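Long-range contact in uncharacterized protein (Bacteroides ovatus, PDB 4QEY), which is of unknown function but belongs to a family of PLAT/LH2- and C2-like lipoproteins and possibly binds calcium: residues Gly21-Asn29 with Ser84-Ile95. Numbering follows the deposited sequence.
Sequences GNTDDFDLN and STSEQAGKKLKI. With EDO (1,2-ethanediol), chain L; EDO (1,2-ethanediol), chain M; EDO (1,2-ethanediol), chain N.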
loop_
_atom_site.group_PDB
_atom_site.type_symbol
_atom_site.label_atom_id
_atom_site.label_comp_id
_atom_site.label_asym_id
_atom_site.label_seq_id
_atom_site.Cartn_x
_atom_site.Cartn_y
_atom_site.Cartn_z
ATOM N N GLY A 21 4.296 -13.612 6.876
ATOM C CA GLY A 21 5.228 -13.848 7.963
ATOM C C GLY A 21 4.547 -13.778 9.302
ATOM O O GLY A 21 3.393 -14.204 9.445
ATOM N N ASN A 22 5.257 -13.208 10.284
ATOM C CA ASN A 22 4.783 -13.059 11.654
ATOM C C ASN A 22 3.924 -11.825 11.754
ATOM O O ASN A 22 4.265 -10.906 12.489
ATOM C CB ASN A 22 5.981 -12.993 12.605
ATOM C CG ASN A 22 6.853 -14.212 12.572
ATOM O OD1 ASN A 22 8.046 -14.120 12.338
ATOM N ND2 ASN A 22 6.281 -15.385 12.773
ATOM N N THR A 23 2.794 -11.814 11.028
ATOM C CA THR A 23 1.895 -10.658 10.891
ATOM C C THR A 23 1.299 -10.226 12.258
ATOM O O THR A 23 0.967 -9.056 12.429
ATOM C CB THR A 23 0.763 -10.950 9.879
ATOM O OG1 THR A 23 0.087 -12.142 10.291
ATOM C CG2 THR A 23 1.270 -11.081 8.434
ATOM N N ASP A 24 1.224 -11.128 13.226
ATOM C CA ASP A 24 0.676 -10.813 14.547
ATOM C C ASP A 24 1.658 -9.990 15.413
ATOM O O ASP A 24 1.231 -9.359 16.391
ATOM C CB ASP A 24 0.310 -12.113 15.282
ATOM C CG ASP A 24 -0.830 -12.897 14.643
ATOM O OD1 ASP A 24 -1.554 -12.318 13.791
ATOM O OD2 ASP A 24 -1.032 -14.074 15.029
ATOM N N ASP A 25 2.956 -9.983 15.041
ATOM C CA ASP A 25 4.008 -9.303 15.800
ATOM C C ASP A 25 4.361 -7.906 15.236
ATOM O O ASP A 25 5.323 -7.288 15.678
ATOM C CB ASP A 25 5.265 -10.184 15.800
ATOM C CG ASP A 25 5.056 -11.490 16.527
ATOM O OD1 ASP A 25 4.575 -11.457 17.675
ATOM O OD2 ASP A 25 5.375 -12.540 15.950
ATOM N N PHE A 26 3.550 -7.395 14.326
ATOM C CA PHE A 26 3.718 -6.087 13.710
ATOM C C PHE A 26 2.384 -5.391 13.608
ATOM O O PHE A 26 1.347 -6.038 13.748
ATOM C CB PHE A 26 4.350 -6.233 12.300
ATOM C CG PHE A 26 5.738 -6.832 12.258
ATOM C CD1 PHE A 26 5.918 -8.212 12.184
ATOM C CD2 PHE A 26 6.868 -6.017 12.274
ATOM C CE1 PHE A 26 7.198 -8.763 12.143
ATOM C CE2 PHE A 26 8.154 -6.572 12.256
ATOM C CZ PHE A 26 8.307 -7.937 12.182
ATOM N N ASP A 27 2.423 -4.069 13.388
ATOM C CA ASP A 27 1.315 -3.182 13.033
ATOM C C ASP A 27 1.625 -2.588 11.664
ATOM O O ASP A 27 2.659 -1.959 11.515
ATOM C CB ASP A 27 1.044 -2.090 14.079
ATOM C CG ASP A 27 0.427 -2.523 15.386
ATOM O OD1 ASP A 27 -0.186 -3.613 15.428
ATOM O OD2 ASP A 27 0.492 -1.742 16.349
ATOM N N LEU A 28 0.796 -2.860 10.658
ATOM C CA LEU A 28 0.912 -2.316 9.306
ATOM C C LEU A 28 -0.163 -1.259 9.136
ATOM O O LEU A 28 -1.360 -1.562 9.284
ATOM C CB LEU A 28 0.809 -3.415 8.213
ATOM C CG LEU A 28 0.790 -2.950 6.760
ATOM C CD1 LEU A 28 2.116 -2.261 6.368
ATOM C CD2 LEU A 28 0.512 -4.093 5.841
ATOM N N ASN A 29 0.269 -0.010 8.883
ATOM C CA ASN A 29 -0.608 1.140 8.678
ATOM C C ASN A 29 -0.359 1.655 7.295
ATOM O O ASN A 29 0.796 1.901 6.943
ATOM C CB ASN A 29 -0.370 2.213 9.748
ATOM C CG ASN A 29 -0.397 1.652 11.144
ATOM O OD1 ASN A 29 -1.447 1.244 11.653
ATOM N ND2 ASN A 29 0.786 1.540 11.757
ATOM N N SER A 84 6.780 -2.853 15.091
ATOM C CA SER A 84 6.856 -4.138 15.781
ATOM C C SER A 84 6.260 -4.030 17.167
ATOM O O SER A 84 6.535 -3.054 17.890
ATOM C CB SER A 84 8.301 -4.606 15.876
ATOM O OG SER A 84 9.047 -3.721 16.700
ATOM N N THR A 85 5.482 -5.070 17.554
ATOM C CA THR A 85 4.771 -5.147 18.839
ATOM C C THR A 85 5.295 -6.346 19.697
ATOM O O THR A 85 4.589 -6.820 20.590
ATOM C CB THR A 85 3.266 -5.261 18.563
ATOM O OG1 THR A 85 3.027 -6.407 17.758
ATOM C CG2 THR A 85 2.709 -4.050 17.860
ATOM N N SER A 86 6.553 -6.775 19.462
ATOM C CA SER A 86 7.186 -7.898 20.147
ATOM C C SER A 86 8.597 -7.571 20.644
ATOM O O SER A 86 9.385 -6.961 19.921
ATOM C CB SER A 86 7.261 -9.093 19.198
ATOM O OG SER A 86 7.971 -10.197 19.741
ATOM N N GLU A 87 8.897 -7.998 21.893
ATOM C CA GLU A 87 10.192 -7.980 22.595
ATOM C C GLU A 87 11.100 -9.153 22.152
ATOM O O GLU A 87 12.222 -9.273 22.645
ATOM C CB GLU A 87 10.001 -8.022 24.124
ATOM C CG GLU A 87 9.326 -6.787 24.694
ATOM C CD GLU A 87 9.312 -6.592 26.199
ATOM O OE1 GLU A 87 9.883 -7.423 26.947
ATOM O OE2 GLU A 87 8.756 -5.558 26.629
ATOM N N GLN A 88 10.625 -9.995 21.224
ATOM C CA GLN A 88 11.366 -11.152 20.742
ATOM C C GLN A 88 12.027 -10.814 19.411
ATOM O O GLN A 88 11.376 -10.278 18.499
ATOM C CB GLN A 88 10.454 -12.389 20.619
ATOM C CG GLN A 88 9.961 -12.921 21.976
ATOM C CD GLN A 88 8.948 -14.052 21.905
ATOM O OE1 GLN A 88 8.839 -14.773 20.907
ATOM N NE2 GLN A 88 8.190 -14.246 22.985
ATOM N N ALA A 89 13.352 -11.075 19.327
ATOM C CA ALA A 89 14.157 -10.842 18.126
ATOM C C ALA A 89 13.951 -11.964 17.105
ATOM O O ALA A 89 13.694 -13.113 17.488
ATOM C CB ALA A 89 15.626 -10.731 18.492
ATOM N N GLY A 90 14.045 -11.615 15.825
ATOM C CA GLY A 90 13.917 -12.574 14.736
ATOM C C GLY A 90 12.538 -12.759 14.134
ATOM O O GLY A 90 12.371 -13.634 13.282
ATOM N N LYS A 91 11.535 -11.966 14.574
ATOM C CA LYS A 91 10.189 -11.995 14.002
ATOM C C LYS A 91 10.248 -11.273 12.659
ATOM O O LYS A 91 10.808 -10.184 12.581
ATOM C CB LYS A 91 9.150 -11.385 14.958
ATOM C CG LYS A 91 9.017 -12.109 16.306
ATOM C CD LYS A 91 8.472 -13.526 16.174
ATOM C CE LYS A 91 8.094 -14.118 17.503
ATOM N NZ LYS A 91 7.420 -15.433 17.334
ATOM N N LYS A 92 9.752 -11.904 11.594
ATOM C CA LYS A 92 9.855 -11.354 10.250
ATOM C C LYS A 92 8.510 -11.002 9.642
ATOM O O LYS A 92 7.524 -11.726 9.802
ATOM C CB LYS A 92 10.563 -12.345 9.288
ATOM C CG LYS A 92 11.978 -12.765 9.690
ATOM C CD LYS A 92 12.628 -13.665 8.647
ATOM C CE LYS A 92 14.050 -14.030 9.028
ATOM N NZ LYS A 92 14.747 -14.791 7.962
ATOM N N LEU A 93 8.505 -9.889 8.893
ATOM C CA LEU A 93 7.369 -9.435 8.112
ATOM C C LEU A 93 7.838 -9.166 6.713
ATOM O O LEU A 93 8.814 -8.449 6.516
ATOM C CB LEU A 93 6.650 -8.201 8.685
ATOM C CG LEU A 93 5.283 -7.897 8.021
ATOM C CD1 LEU A 93 4.225 -8.865 8.498
ATOM C CD2 LEU A 93 4.825 -6.504 8.316
ATOM N N LYS A 94 7.141 -9.748 5.743
ATOM C CA LYS A 94 7.386 -9.554 4.320
ATOM C C LYS A 94 6.293 -8.673 3.774
ATOM O O LYS A 94 5.110 -8.956 3.992
ATOM C CB LYS A 94 7.456 -10.896 3.565
ATOM C CG LYS A 94 8.811 -11.415 3.200
ATOM C CD LYS A 94 8.612 -12.578 2.244
ATOM C CE LYS A 94 9.892 -13.320 1.953
ATOM N NZ LYS A 94 9.641 -14.544 1.145
ATOM N N ILE A 95 6.677 -7.585 3.100
ATOM C CA ILE A 95 5.753 -6.623 2.493
ATOM C C ILE A 95 6.028 -6.505 1.013
ATOM O O ILE A 95 7.184 -6.358 0.619
ATOM C CB ILE A 95 5.886 -5.228 3.196
ATOM C CG1 ILE A 95 5.430 -5.259 4.679
ATOM C CG2 ILE A 95 5.197 -4.089 2.429
ATOM C CD1 ILE A 95 3.927 -5.524 4.923
HETATM C C1 EDO L . -0.314 -6.944 10.661
HETATM O O1 EDO L . 1.024 -7.274 10.412
HETATM C C2 EDO L . -0.316 -5.483 11.104
HETATM O O2 EDO L . -1.612 -5.005 11.358
HETATM C C1 EDO M . -2.007 -7.597 13.878
HETATM O O1 EDO M . -0.693 -7.558 14.432
HETATM C C2 EDO M . -2.875 -6.387 14.358
HETATM O O2 EDO M . -2.277 -5.158 13.955
HETATM C C1 EDO N . 4.925 -10.946 -0.010
HETATM O O1 EDO N . 4.519 -10.452 1.252
HETATM C C2 EDO N . 3.648 -11.166 -0.858
HETATM O O2 EDO N . 2.717 -12.066 -0.233
HETATM O O HOH W 1 3.089 -8.701 19.238
#
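The F26 ring lies with one face over L93, whose CB sits 3.6 Å from the ring centroid in a CH-pi contact. The two side chains run past each other in opposite directions. With CG anti to its own carbonyl carbon (chi1 -63°), F26 turns its ring in between the two sheets of the beta sandwich. K91 O meets the ring edge, 3.4 Å from F26 CZ. The F26 side chain also touches V82 and T115. Replacing F26 by alanine would probably leave L93 CB without its aromatic partner and open a gap between the sheets. Further in, L28 CD2 meets I95 CD1 tip to tip at 3.8 Å.

N22 grips K92 twice. Its backbone N donates to K92 O at 2.8 Å. Its side-chain OD1 accepts from K92 N at 2.9 Å, in the carbonyl plane on a lone pair. The side-chain amide thus replaces a backbone partner where strand 13-21 leaves strand 92-101. On the other sheet, T85 N donates to D25 O at 2.9 Å.

D25 OD2 rests along the aliphatic part of K91, 3.3 Å from K91 CD. The chain of K91 bends at chi2 (-66°), and its NZ makes only a long salt bridge of 3.8 Å to D25 OD2. The apolar contacts join the ends of strands 26-36 and 92-101, one in each sheet, and the hydrogen bonds tie in the loops, both probably more firmly than this charge pair.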